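Exoglucanase A (Cellulomonas fimi, PDB 7CBD) hydrolyses beta-1,4-glucosidic linkages of cellulose with inversion of anomeric configuration, releasing cellobiose from non-reducing chain ends, a task of the family 6 catalytic domain described here. Local coordinates at residues A[24-29]-A[41-46]; A[89-94]-A[140-145]; A[131-136]-A[182-187]; A[241-246]-A[305-310]; A[257-262]-A[318-323]. All coordinates share one frame; numbering follows the deposited sequence.

How the contacts relate
This catalytic domain is a worked example of how a parallel alpha/beta fold is joined locally and then extended by loops. Contact 1 closes first along the chain, between consecutive helices 19-30 and 36-45. Contacts 2 and 3 follow with alternating segments and share the unit of strand 87-93, helix 114-132 and strand 141-146; their centres lie 11 Å apart and L132 packs on both L91 and I142. Contacts 4 and 5 also alternate, their centres again 11 Å apart, where two loops meet helix 316-323. The centres of contacts 3 and 5 are 47 Å apart, on opposite sides of the chain's centre, so the set samples both the central sheet and its periphery.

Contact 1 of 5, residues A[24-29]-A[41-46]; sequences SVNAAA and KMRTVA
V25 faces A46, and A29 faces M42, where the segments 24-29 and 41-45 run antiparallel, their N-to-C directions 177° apart and their axes 8.4 Å from each other. Helices 19-30 and 36-45 follow one another in the chain, and the arrangement is a helical hairpin.

Alanines at the interface are consistent with so close an approach. The methyl CB of A29 sits 3.7 Å from CB of M42 and also meets the CG methylene of R43. Beyond CG the M42 chain is extended, which carries its sulfur up against the backbone of the partner helix, SD lying 3.7 Å from CA of A29 with the carbonyl oxygen of A28 close by. On V25 the branch CG1 stands anti to the backbone N (chi1 173°) and is thereby aimed at the other helix. It rests 3.6 Å from CB of A46 and presses to 3.1 Å from the M42 carbonyl oxygen, a tight contact with an atom that already accepts the helical bond from A46 N.

On the more exposed flank, N26 lays OD1 3.5 Å from CB of A46, and its side chain crosses that of R43 at about a right angle. R43 contributes the CG methylene here, while its NE turns off to a hydrogen bond with the T434 carbonyl. Helix 417-425 backs the pair, with F420 touching both V25 and M42.

The two helices are therefore held by methyl, methylene and thioether packing, while the polar end of R43 ties the hairpin to the chain's C-terminal region.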
# COMPACT_ATOMS: atom_id res chain seq x y z
N SER A 24 -13.19 4.80 -13.65
CA SER A 24 -13.74 3.60 -13.04
C SER A 24 -14.59 3.94 -11.82
O SER A 24 -15.66 3.36 -11.61
CB SER A 24 -12.61 2.65 -12.65
OG SER A 24 -11.90 2.24 -13.80
N VAL A 25 -14.12 4.88 -10.99
CA VAL A 25 -14.89 5.28 -9.82
C VAL A 25 -16.19 5.95 -10.24
O VAL A 25 -17.27 5.65 -9.70
CB VAL A 25 -14.05 6.19 -8.90
CG1 VAL A 25 -14.92 6.73 -7.77
CG2 VAL A 25 -12.85 5.44 -8.36
N ASN A 26 -16.12 6.87 -11.21
CA ASN A 26 -17.34 7.54 -11.65
C ASN A 26 -18.33 6.57 -12.28
O ASN A 26 -19.55 6.75 -12.14
CB ASN A 26 -16.99 8.68 -12.62
CG ASN A 26 -16.42 9.90 -11.90
OD1 ASN A 26 -16.82 10.21 -10.78
ND2 ASN A 26 -15.50 10.59 -12.55
N ALA A 27 -17.85 5.54 -12.98
CA ALA A 27 -18.77 4.52 -13.49
C ALA A 27 -19.44 3.78 -12.34
O ALA A 27 -20.66 3.53 -12.38
CB ALA A 27 -18.02 3.56 -14.41
N ALA A 28 -18.68 3.44 -11.30
CA ALA A 28 -19.28 2.82 -10.12
C ALA A 28 -20.32 3.74 -9.50
O ALA A 28 -21.38 3.27 -9.05
CB ALA A 28 -18.19 2.46 -9.11
N ALA A 29 -20.05 5.04 -9.46
CA ALA A 29 -21.02 5.99 -8.91
C ALA A 29 -22.31 5.98 -9.72
O ALA A 29 -23.41 6.02 -9.15
CB ALA A 29 -20.41 7.39 -8.87
N LYS A 41 -20.75 10.33 -2.66
CA LYS A 41 -19.50 10.04 -1.97
C LYS A 41 -18.49 9.41 -2.92
O LYS A 41 -17.30 9.75 -2.89
CB LYS A 41 -19.76 9.09 -0.80
CG LYS A 41 -20.55 9.68 0.35
CD LYS A 41 -20.76 8.59 1.40
CE LYS A 41 -21.28 9.13 2.72
NZ LYS A 41 -21.33 8.03 3.73
N MET A 42 -18.94 8.48 -3.77
CA MET A 42 -18.05 7.89 -4.76
C MET A 42 -17.47 8.96 -5.68
O MET A 42 -16.28 8.93 -6.01
CB MET A 42 -18.77 6.81 -5.56
CG MET A 42 -19.17 5.61 -4.73
SD MET A 42 -19.90 4.32 -5.75
CE MET A 42 -19.95 2.96 -4.60
N ARG A 43 -18.29 9.95 -6.08
CA ARG A 43 -17.76 11.02 -6.92
C ARG A 43 -16.65 11.79 -6.22
O ARG A 43 -15.66 12.18 -6.86
CB ARG A 43 -18.89 11.94 -7.38
CG ARG A 43 -19.86 11.26 -8.34
CD ARG A 43 -20.79 12.24 -9.02
NE ARG A 43 -21.67 12.94 -8.08
CZ ARG A 43 -22.90 12.54 -7.76
NH1 ARG A 43 -23.42 11.44 -8.29
NH2 ARG A 43 -23.62 13.26 -6.91
N THR A 44 -16.77 12.00 -4.91
CA THR A 44 -15.68 12.63 -4.16
C THR A 44 -14.41 11.79 -4.21
O THR A 44 -13.31 12.32 -4.40
CB THR A 44 -16.10 12.87 -2.71
OG1 THR A 44 -17.27 13.69 -2.70
CG2 THR A 44 -14.98 13.54 -1.92
N VAL A 45 -14.55 10.48 -4.05
CA VAL A 45 -13.39 9.59 -4.08
C VAL A 45 -12.65 9.71 -5.41
O VAL A 45 -11.41 9.66 -5.46
CB VAL A 45 -13.84 8.15 -3.78
CG1 VAL A 45 -12.72 7.15 -4.04
CG2 VAL A 45 -14.33 8.04 -2.35
N ALA A 46 -13.40 9.87 -6.51
CA ALA A 46 -12.81 9.92 -7.85
C ALA A 46 -11.85 11.09 -8.05
O ALA A 46 -11.02 11.05 -8.97
CB ALA A 46 -13.92 10.00 -8.91

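Contact 2 of 5, residues A[89-94]-A[140-145]; sequences FNLVIY and IRIAAT
The F89 ring offers its edge to I142, whose CG1 lies near the ring plane, 4.0 Å from CD2; Y16 also meets this ring edge-to-face. The amide of N90 is the second flat group: its OD1 comes 3.8 Å from CB of A143 and accepts a hydrogen bond from a water.

That water is gripped three times, since it also donates to A143 O at 2.8 Å and accepts from OG1 of T145. N90 OD1 has Y10 OH as a further partner.

Between these groups, on opposite faces of the sheet, the two strands run in parallel register, F89 beside I142 through V92 beside T145. Five backbone bonds join them, beginning with F89 N to R141 O and ending with I93 N to T145 O. V92 turns CG1 anti to its backbone N (chi1 -166°), bringing it alongside CG2 of T145 at 4.1 Å, while L91 CB lies 3.9 Å from I142 CG2.

Linked by helix 114-132, the strands form a beta-alpha-beta crossover in the central sheet of the family 6 fold. F89 packs on helix 69-83, L91 and I93 lean on helix 114-132, and strands 52-54 and 187-192 continue the sheet beyond strands 87-93 and 141-146.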
# COMPACT_ATOMS: atom_id res chain seq x y z
N PHE A 89 4.00 12.35 -8.83
CA PHE A 89 3.38 11.22 -9.50
C PHE A 89 3.78 9.96 -8.74
O PHE A 89 4.97 9.63 -8.67
CB PHE A 89 3.88 11.18 -10.94
CG PHE A 89 3.52 9.92 -11.68
CD1 PHE A 89 2.20 9.55 -11.83
CD2 PHE A 89 4.51 9.11 -12.23
CE1 PHE A 89 1.86 8.39 -12.51
CE2 PHE A 89 4.18 7.96 -12.91
CZ PHE A 89 2.85 7.60 -13.05
N ASN A 90 2.80 9.28 -8.14
CA ASN A 90 3.07 8.04 -7.41
C ASN A 90 3.10 6.86 -8.37
O ASN A 90 2.12 6.61 -9.08
CB ASN A 90 2.00 7.81 -6.35
CG ASN A 90 2.08 8.81 -5.22
OD1 ASN A 90 2.96 8.73 -4.38
ND2 ASN A 90 1.15 9.76 -5.20
N LEU A 91 4.21 6.12 -8.36
CA LEU A 91 4.46 5.03 -9.28
C LEU A 91 4.88 3.82 -8.46
O LEU A 91 5.74 3.95 -7.58
CB LEU A 91 5.63 5.43 -10.17
CG LEU A 91 5.80 5.02 -11.64
CD1 LEU A 91 7.27 4.80 -11.99
CD2 LEU A 91 4.96 3.87 -12.07
N VAL A 92 4.30 2.65 -8.72
CA VAL A 92 4.66 1.44 -7.98
C VAL A 92 5.51 0.53 -8.86
O VAL A 92 5.08 0.12 -9.95
CB VAL A 92 3.45 0.68 -7.43
CG1 VAL A 92 3.92 -0.35 -6.41
CG2 VAL A 92 2.47 1.65 -6.80
N ILE A 93 6.71 0.23 -8.37
CA ILE A 93 7.64 -0.71 -8.98
C ILE A 93 7.36 -2.06 -8.33
O ILE A 93 7.53 -2.22 -7.12
CB ILE A 93 9.08 -0.25 -8.71
CG1 ILE A 93 9.28 1.21 -9.16
CG2 ILE A 93 10.09 -1.18 -9.36
CD1 ILE A 93 9.02 1.45 -10.63
N TYR A 94 6.89 -3.03 -9.12
CA TYR A 94 6.32 -4.25 -8.53
C TYR A 94 6.39 -5.41 -9.52
O TYR A 94 5.36 -5.87 -10.02
CB TYR A 94 4.86 -4.00 -8.12
CG TYR A 94 4.18 -5.09 -7.29
CD1 TYR A 94 4.83 -5.69 -6.22
CD2 TYR A 94 2.88 -5.48 -7.57
CE1 TYR A 94 4.20 -6.67 -5.46
CE2 TYR A 94 2.24 -6.44 -6.82
CZ TYR A 94 2.91 -7.03 -5.76
OH TYR A 94 2.25 -8.00 -5.02
N ILE A 140 8.11 17.37 -13.27
CA ILE A 140 7.35 16.65 -12.26
C ILE A 140 8.31 15.90 -11.35
O ILE A 140 9.50 15.76 -11.64
CB ILE A 140 6.28 15.71 -12.85
CG1 ILE A 140 6.94 14.54 -13.60
CG2 ILE A 140 5.30 16.49 -13.73
CD1 ILE A 140 5.95 13.50 -14.06
N ARG A 141 7.78 15.45 -10.22
CA ARG A 141 8.49 14.57 -9.31
C ARG A 141 7.81 13.21 -9.33
O ARG A 141 6.58 13.14 -9.45
CB ARG A 141 8.47 15.14 -7.89
CG ARG A 141 9.11 16.51 -7.77
CD ARG A 141 8.87 17.13 -6.40
NE ARG A 141 9.58 18.40 -6.30
CZ ARG A 141 9.46 19.25 -5.29
NH1 ARG A 141 8.64 19.00 -4.27
NH2 ARG A 141 10.17 20.37 -5.30
N ILE A 142 8.59 12.15 -9.23
CA ILE A 142 8.05 10.79 -9.21
C ILE A 142 8.41 10.18 -7.86
O ILE A 142 9.59 10.10 -7.50
CB ILE A 142 8.58 9.94 -10.37
CG1 ILE A 142 8.23 10.60 -11.72
CG2 ILE A 142 8.04 8.52 -10.27
CD1 ILE A 142 9.35 11.41 -12.34
N ALA A 143 7.40 9.77 -7.10
CA ALA A 143 7.61 9.01 -5.88
C ALA A 143 7.42 7.55 -6.24
O ALA A 143 6.30 7.12 -6.53
CB ALA A 143 6.64 9.43 -4.78
N ALA A 144 8.52 6.81 -6.28
CA ALA A 144 8.50 5.41 -6.68
C ALA A 144 8.41 4.56 -5.42
O ALA A 144 9.34 4.55 -4.60
CB ALA A 144 9.77 5.09 -7.46
N THR A 145 7.28 3.88 -5.24
CA THR A 145 7.17 2.88 -4.18
C THR A 145 7.87 1.61 -4.67
O THR A 145 7.49 1.04 -5.69
CB THR A 145 5.70 2.60 -3.86
OG1 THR A 145 5.14 3.70 -3.15
CG2 THR A 145 5.57 1.34 -3.00
O HOH W 1 4.50 6.05 -4.64

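Contact 3 of 5, residues A[131-136]-A[182-187]; sequences LLDNPE and HAIPNV
I184 points its side chain at the end of the helix carrying L132, and its terminal methyl CD1 touches two CB atoms, 3.9 Å from that of L132 and as far from that of D133. The arm reaches them because CG1 is anti to the carbonyl carbon (chi1 -49°) and the chain then stays extended. The other branch, CG2, lies 3.8 Å from the L132 carbonyl oxygen. D133 and I184 cross obliquely; the finer placing of the D133 carboxylate is doubtful, as two conformers are modelled.

L132 and V187 meet at about a right angle, with CD1 of L132 4.2 Å from CG2 of V187. The contact thus joins the C-terminal end of helix 114-132 to the connection between helix 161-182 and strand 187-192, tying a helix end to the loop that leads into the next strand of the central sheet. That connection contains a type I beta turn from I184 to V187. On the other segment N134 forms an Asx turn, its OD1 accepting from E136 N at 2.9 Å.

Water bridges the polar groups of the two segments. One molecule donates to L132 O at 2.7 Å and to N134 O, and accepts a weak bond from N186 ND2, whose stronger partner is the I140 carbonyl.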
# COMPACT_ATOMS: atom_id res chain seq x y z
N LEU A 131 11.93 6.01 -19.55
CA LEU A 131 10.84 6.97 -19.63
C LEU A 131 10.98 8.04 -18.56
O LEU A 131 10.84 9.24 -18.84
CB LEU A 131 9.50 6.25 -19.51
CG LEU A 131 8.85 5.81 -20.82
CD1 LEU A 131 7.70 4.84 -20.56
CD2 LEU A 131 8.37 7.02 -21.61
N LEU A 132 11.26 7.63 -17.32
CA LEU A 132 11.32 8.58 -16.22
C LEU A 132 12.43 9.61 -16.39
O LEU A 132 12.31 10.74 -15.92
CB LEU A 132 11.53 7.85 -14.90
CG LEU A 132 10.38 6.96 -14.43
CD1 LEU A 132 10.75 6.27 -13.14
CD2 LEU A 132 9.10 7.77 -14.26
N ASP A 133 13.52 9.22 -17.06
CA ASP A 133 14.68 10.08 -17.27
C ASP A 133 14.53 11.00 -18.47
O ASP A 133 15.45 11.78 -18.75
CB ASP A 133 15.94 9.23 -17.42
CG ASP A 133 17.21 9.96 -17.01
OD1 ASP A 133 17.12 10.98 -16.30
OD2 ASP A 133 18.30 9.49 -17.39
N ASN A 134 13.42 10.94 -19.18
CA ASN A 134 13.23 11.78 -20.35
C ASN A 134 13.14 13.24 -19.92
O ASN A 134 12.43 13.55 -18.96
CB ASN A 134 11.94 11.36 -21.05
CG ASN A 134 11.79 11.98 -22.42
OD1 ASN A 134 11.86 13.19 -22.58
ND2 ASN A 134 11.57 11.14 -23.42
N PRO A 135 13.85 14.16 -20.60
CA PRO A 135 13.77 15.58 -20.21
C PRO A 135 12.35 16.14 -20.22
O PRO A 135 12.10 17.15 -19.55
CB PRO A 135 14.65 16.28 -21.24
CG PRO A 135 15.60 15.25 -21.69
CD PRO A 135 14.85 13.94 -21.65
N GLU A 136 11.43 15.51 -20.94
CA GLU A 136 10.03 15.92 -20.93
C GLU A 136 9.42 15.90 -19.54
O GLU A 136 8.43 16.60 -19.29
CB GLU A 136 9.23 14.99 -21.85
CG GLU A 136 7.75 15.29 -21.92
CD GLU A 136 7.47 16.67 -22.48
OE1 GLU A 136 6.47 17.30 -22.06
OE2 GLU A 136 8.26 17.15 -23.32
N HIS A 182 17.49 6.10 -8.56
CA HIS A 182 18.13 7.19 -7.83
C HIS A 182 19.00 8.06 -8.73
O HIS A 182 19.22 9.24 -8.42
CB HIS A 182 18.93 6.68 -6.63
CG HIS A 182 19.67 7.76 -5.93
ND1 HIS A 182 19.03 8.78 -5.26
CD2 HIS A 182 20.99 8.03 -5.84
CE1 HIS A 182 19.93 9.62 -4.77
NE2 HIS A 182 21.13 9.18 -5.11
N ALA A 183 19.51 7.52 -9.83
CA ALA A 183 20.28 8.32 -10.77
C ALA A 183 19.46 9.40 -11.45
O ALA A 183 20.04 10.31 -12.07
CB ALA A 183 20.94 7.42 -11.83
N ILE A 184 18.13 9.35 -11.35
CA ILE A 184 17.24 10.32 -11.97
C ILE A 184 16.85 11.33 -10.89
O ILE A 184 16.21 10.94 -9.90
CB ILE A 184 16.00 9.63 -12.56
CG1 ILE A 184 16.45 8.44 -13.42
CG2 ILE A 184 15.14 10.62 -13.35
CD1 ILE A 184 15.33 7.59 -13.96
N PRO A 185 17.25 12.60 -11.00
CA PRO A 185 17.17 13.50 -9.84
C PRO A 185 15.77 13.81 -9.36
O PRO A 185 15.61 14.21 -8.20
CB PRO A 185 17.89 14.77 -10.32
CG PRO A 185 17.80 14.70 -11.80
CD PRO A 185 17.91 13.25 -12.15
N ASN A 186 14.76 13.69 -10.21
CA ASN A 186 13.39 13.96 -9.81
C ASN A 186 12.63 12.71 -9.40
O ASN A 186 11.40 12.76 -9.26
CB ASN A 186 12.63 14.75 -10.89
CG ASN A 186 12.67 14.06 -12.24
OD1 ASN A 186 13.62 13.36 -12.58
ND2 ASN A 186 11.63 14.28 -13.04
N VAL A 187 13.33 11.59 -9.22
CA VAL A 187 12.72 10.36 -8.70
C VAL A 187 13.11 10.21 -7.24
O VAL A 187 14.28 10.41 -6.87
CB VAL A 187 13.15 9.13 -9.52
CG1 VAL A 187 12.56 7.85 -8.92
CG2 VAL A 187 12.69 9.27 -10.96
O HOH W 2 12.71 13.41 -16.16
O HOH W 3 19.70 11.70 -15.13

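Contact 4 of 5, residues A[241-246]-A[305-310]; sequences EPLLSD and NRPTSI
L243 and I310 approach where two surface loops of the family 6 catalytic domain meet, one following strand 228-231 and the other lying between strand 291-295 and helix 316-323. Traced from its base, the L243 side chain first sets CB 4.0 Å from CG1 of I310. CG then stands anti to the carbonyl carbon (chi1 -54°), and the two tip methyls are spread over the facing backbone. CD2 lies 4.1 Å from CA of S309. CD1 reaches 3.5 Å from the S309 carbonyl oxygen and 3.8 Å from CB of P307, and the same methyl touches N323 of helix 316-323.

I310 closes the same patch by laying CD1 4.0 Å from the L243 carbonyl oxygen. Trimming the leucine to an alanine is likely to open a gap between P307 and I310, leaving the S309 carbonyl and the P307 ring without the methyl that now covers them.

The second point of touch lies at P242 and R306, whose side chains come from opposite directions. R306 is stretched from CG to NE, which brings its guanidinium out to the proline. Its NH1 is hydrogen-bonded to the W301 carbonyl, and the group also makes a cation-pi contact with Y428. NH2 of R306 lies obliquely 3.5 Å from CG of P242.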
# COMPACT_ATOMS: atom_id res chain seq x y z
N GLU A 241 -5.33 3.11 16.38
CA GLU A 241 -6.36 2.45 17.16
C GLU A 241 -6.79 3.42 18.25
O GLU A 241 -6.11 3.53 19.28
CB GLU A 241 -5.84 1.14 17.76
CG GLU A 241 -5.81 -0.02 16.78
CD GLU A 241 -7.20 -0.54 16.41
OE1 GLU A 241 -8.21 -0.03 16.95
OE2 GLU A 241 -7.28 -1.47 15.58
N PRO A 242 -7.90 4.14 18.08
CA PRO A 242 -8.21 5.24 19.01
C PRO A 242 -8.55 4.79 20.42
O PRO A 242 -8.27 5.51 21.38
CB PRO A 242 -9.42 5.92 18.35
CG PRO A 242 -10.05 4.84 17.52
CD PRO A 242 -8.89 4.03 17.00
N LEU A 243 -9.16 3.62 20.57
CA LEU A 243 -9.54 3.12 21.88
C LEU A 243 -8.42 2.29 22.50
O LEU A 243 -8.26 2.31 23.72
CB LEU A 243 -10.84 2.31 21.78
CG LEU A 243 -12.02 3.04 21.13
CD1 LEU A 243 -13.25 2.14 21.07
CD2 LEU A 243 -12.34 4.34 21.86
N LEU A 244 -7.63 1.62 21.68
CA LEU A 244 -6.49 0.83 22.16
C LEU A 244 -5.20 1.60 21.94
O LEU A 244 -4.30 1.18 21.20
CB LEU A 244 -6.47 -0.52 21.45
CG LEU A 244 -7.72 -1.40 21.61
CD1 LEU A 244 -7.62 -2.66 20.76
CD2 LEU A 244 -7.93 -1.75 23.08
N SER A 245 -5.11 2.75 22.60
CA SER A 245 -4.02 3.70 22.37
C SER A 245 -2.78 3.40 23.21
O SER A 245 -1.76 4.08 23.04
CB SER A 245 -4.49 5.12 22.66
OG SER A 245 -4.85 5.25 24.03
N ASP A 246 -2.84 2.41 24.09
CA ASP A 246 -1.73 2.09 24.98
C ASP A 246 -1.47 0.59 24.87
O ASP A 246 -2.12 -0.21 25.55
CB ASP A 246 -2.08 2.49 26.41
CG ASP A 246 -1.01 2.11 27.42
OD1 ASP A 246 -1.24 2.36 28.62
OD2 ASP A 246 0.06 1.59 27.03
N ASN A 305 -19.88 -0.64 12.22
CA ASN A 305 -19.19 -1.61 13.07
C ASN A 305 -18.01 -1.02 13.82
O ASN A 305 -17.40 -1.72 14.64
CB ASN A 305 -18.74 -2.83 12.26
CG ASN A 305 -19.90 -3.67 11.77
OD1 ASN A 305 -21.06 -3.31 11.97
ND2 ASN A 305 -19.60 -4.78 11.11
N ARG A 306 -17.66 0.23 13.58
CA ARG A 306 -16.52 0.83 14.27
C ARG A 306 -16.90 1.14 15.71
O ARG A 306 -17.88 1.87 15.94
CB ARG A 306 -16.07 2.11 13.56
CG ARG A 306 -14.86 2.78 14.21
CD ARG A 306 -14.58 4.13 13.59
NE ARG A 306 -13.37 4.76 14.12
CZ ARG A 306 -12.14 4.58 13.62
NH1 ARG A 306 -11.95 3.76 12.59
NH2 ARG A 306 -11.11 5.22 14.16
N PRO A 307 -16.18 0.62 16.70
CA PRO A 307 -16.51 0.98 18.08
C PRO A 307 -16.23 2.45 18.32
O PRO A 307 -15.28 3.01 17.77
CB PRO A 307 -15.58 0.08 18.91
CG PRO A 307 -14.46 -0.25 18.00
CD PRO A 307 -15.02 -0.28 16.61
N THR A 308 -17.10 3.08 19.10
CA THR A 308 -17.03 4.52 19.34
C THR A 308 -16.63 4.88 20.76
O THR A 308 -16.31 6.05 21.02
CB THR A 308 -18.37 5.18 19.00
OG1 THR A 308 -19.44 4.42 19.57
CG2 THR A 308 -18.56 5.25 17.48
N SER A 309 -16.65 3.93 21.69
CA SER A 309 -16.21 4.17 23.05
C SER A 309 -15.73 2.85 23.63
O SER A 309 -16.02 1.78 23.10
CB SER A 309 -17.32 4.78 23.91
OG SER A 309 -18.42 3.89 24.01
N ILE A 310 -14.97 2.95 24.72
CA ILE A 310 -14.38 1.76 25.31
C ILE A 310 -15.47 0.90 25.95
O ILE A 310 -16.26 1.38 26.77
CB ILE A 310 -13.29 2.13 26.33
CG1 ILE A 310 -12.03 2.62 25.61
CG2 ILE A 310 -12.95 0.94 27.22
CD1 ILE A 310 -10.94 3.12 26.55

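Contact 5 of 5, residues A[257-262]-A[318-323]; sequences RSSKFY and AYVDAN
V320 drives its two methyls into a bend of the segment 257-262, with S259, F261 and Y262 gathered round it. CG1 stands anti to the backbone N (chi1 164°), which points it at the aromatic side of the bend. It lies 3.7 Å from CE2 of Y262, on an oblique line to the ring, and 4.0 Å from CB of F261. CG2 lies against S259, 3.6 Å from OG.

S259 holds OG between its backbone N and carbonyl carbon (chi1 59°), which presents the oxygen to both valine methyls. The hydroxyl is nevertheless provided for, being hydrogen-bonded to the I256 carbonyl and receiving a weak bond from Y262 N.

The bend follows the beta hairpin of strands 250-251 and 254-255, and the contact presses it on the side of helix 316-323, outside the central sheet of the catalytic domain. K260 N adds a hydrogen bond to OD1 of N317 in the same helix. A glycine here, lacking both methyls, would probably open a gap between S259 and Y262 and leave the Y262 ring freer to shift.

F261 gives V320 only its CB, because its ring turns away and brings its edge against Y262: CD2 of F261 rides 3.6 Å above the Y262 ring plane, offset toward the rim. F268 is the residue that stacks on the Y262 ring. At the outer margin a water accepts from F261 N at 2.9 Å and donates to OD1 of D321, an oxygen that also forms a salt bridge with R324 NE.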
# COMPACT_ATOMS: atom_id res chain seq x y z
N ARG A 257 -1.70 -6.79 24.84
CA ARG A 257 -0.98 -7.22 23.65
C ARG A 257 -0.89 -8.74 23.54
O ARG A 257 -0.67 -9.25 22.44
CB ARG A 257 0.42 -6.59 23.59
CG ARG A 257 1.35 -7.08 24.69
CD ARG A 257 2.75 -6.46 24.57
NE ARG A 257 3.63 -6.85 25.68
CZ ARG A 257 4.71 -7.62 25.55
NH1 ARG A 257 5.06 -8.09 24.36
NH2 ARG A 257 5.45 -7.92 26.61
N SER A 258 -1.09 -9.46 24.64
CA SER A 258 -1.09 -10.92 24.59
C SER A 258 -2.40 -11.49 24.05
O SER A 258 -2.52 -12.72 23.95
CB SER A 258 -0.80 -11.51 25.96
OG SER A 258 -1.90 -11.36 26.83
N SER A 259 -3.36 -10.64 23.71
CA SER A 259 -4.59 -11.09 23.08
C SER A 259 -4.29 -11.87 21.80
O SER A 259 -3.26 -11.70 21.15
CB SER A 259 -5.46 -9.88 22.73
OG SER A 259 -4.78 -8.99 21.85
N LYS A 260 -5.25 -12.73 21.43
CA LYS A 260 -5.17 -13.48 20.18
C LYS A 260 -4.93 -12.57 18.98
O LYS A 260 -4.19 -12.93 18.06
CB LYS A 260 -6.47 -14.28 20.01
CG LYS A 260 -6.51 -15.27 18.86
CD LYS A 260 -7.87 -15.97 18.78
CE LYS A 260 -7.84 -17.12 17.79
NZ LYS A 260 -9.10 -17.92 17.78
N PHE A 261 -5.54 -11.39 18.98
CA PHE A 261 -5.41 -10.53 17.81
C PHE A 261 -4.00 -9.96 17.68
O PHE A 261 -3.52 -9.76 16.56
CB PHE A 261 -6.43 -9.41 17.87
CG PHE A 261 -6.56 -8.64 16.58
CD1 PHE A 261 -7.15 -9.22 15.47
CD2 PHE A 261 -6.08 -7.34 16.48
CE1 PHE A 261 -7.28 -8.52 14.29
CE2 PHE A 261 -6.21 -6.63 15.30
CZ PHE A 261 -6.81 -7.22 14.20
N TYR A 262 -3.32 -9.67 18.79
CA TYR A 262 -2.05 -8.97 18.69
C TYR A 262 -0.82 -9.86 18.86
O TYR A 262 0.26 -9.47 18.42
CB TYR A 262 -1.98 -7.76 19.63
CG TYR A 262 -2.87 -6.63 19.17
CD1 TYR A 262 -2.72 -6.05 17.91
CD2 TYR A 262 -3.88 -6.15 19.99
CE1 TYR A 262 -3.54 -5.03 17.49
CE2 TYR A 262 -4.72 -5.12 19.58
CZ TYR A 262 -4.54 -4.56 18.34
OH TYR A 262 -5.39 -3.55 17.94
N ALA A 318 -11.78 -10.29 25.06
CA ALA A 318 -13.04 -9.56 24.91
C ALA A 318 -12.78 -8.06 24.84
O ALA A 318 -13.41 -7.35 24.04
CB ALA A 318 -13.97 -9.89 26.08
N TYR A 319 -11.84 -7.57 25.65
CA TYR A 319 -11.51 -6.15 25.63
C TYR A 319 -10.96 -5.74 24.27
O TYR A 319 -11.40 -4.75 23.68
CB TYR A 319 -10.48 -5.85 26.72
CG TYR A 319 -10.15 -4.39 26.88
CD1 TYR A 319 -10.92 -3.56 27.68
CD2 TYR A 319 -9.04 -3.84 26.24
CE1 TYR A 319 -10.61 -2.22 27.84
CE2 TYR A 319 -8.72 -2.50 26.40
CZ TYR A 319 -9.51 -1.69 27.20
OH TYR A 319 -9.22 -0.36 27.37
N VAL A 320 -9.98 -6.50 23.76
CA VAL A 320 -9.39 -6.15 22.47
C VAL A 320 -10.42 -6.30 21.36
O VAL A 320 -10.54 -5.42 20.50
CB VAL A 320 -8.12 -6.98 22.22
CG1 VAL A 320 -7.72 -6.94 20.75
CG2 VAL A 320 -6.99 -6.48 23.11
N ASP A 321 -11.20 -7.38 21.38
CA ASP A 321 -12.12 -7.64 20.28
C ASP A 321 -13.27 -6.64 20.24
O ASP A 321 -13.79 -6.34 19.16
CB ASP A 321 -12.62 -9.09 20.33
CG ASP A 321 -11.53 -10.10 20.00
OD1 ASP A 321 -10.46 -9.69 19.47
OD2 ASP A 321 -11.73 -11.30 20.27
N ALA A 322 -13.67 -6.11 21.39
CA ALA A 322 -14.73 -5.11 21.40
C ALA A 322 -14.22 -3.72 21.04
O ALA A 322 -14.99 -2.89 20.55
CB ALA A 322 -15.41 -5.06 22.77
N ASN A 323 -12.93 -3.45 21.25
CA ASN A 323 -12.41 -2.10 21.17
C ASN A 323 -11.51 -1.83 19.98
O ASN A 323 -11.21 -0.66 19.71
CB ASN A 323 -11.70 -1.73 22.48
CG ASN A 323 -12.66 -1.61 23.64
OD1 ASN A 323 -13.70 -0.96 23.53
ND2 ASN A 323 -12.33 -2.24 24.76
O HOH W 4 -8.02 -10.94 20.49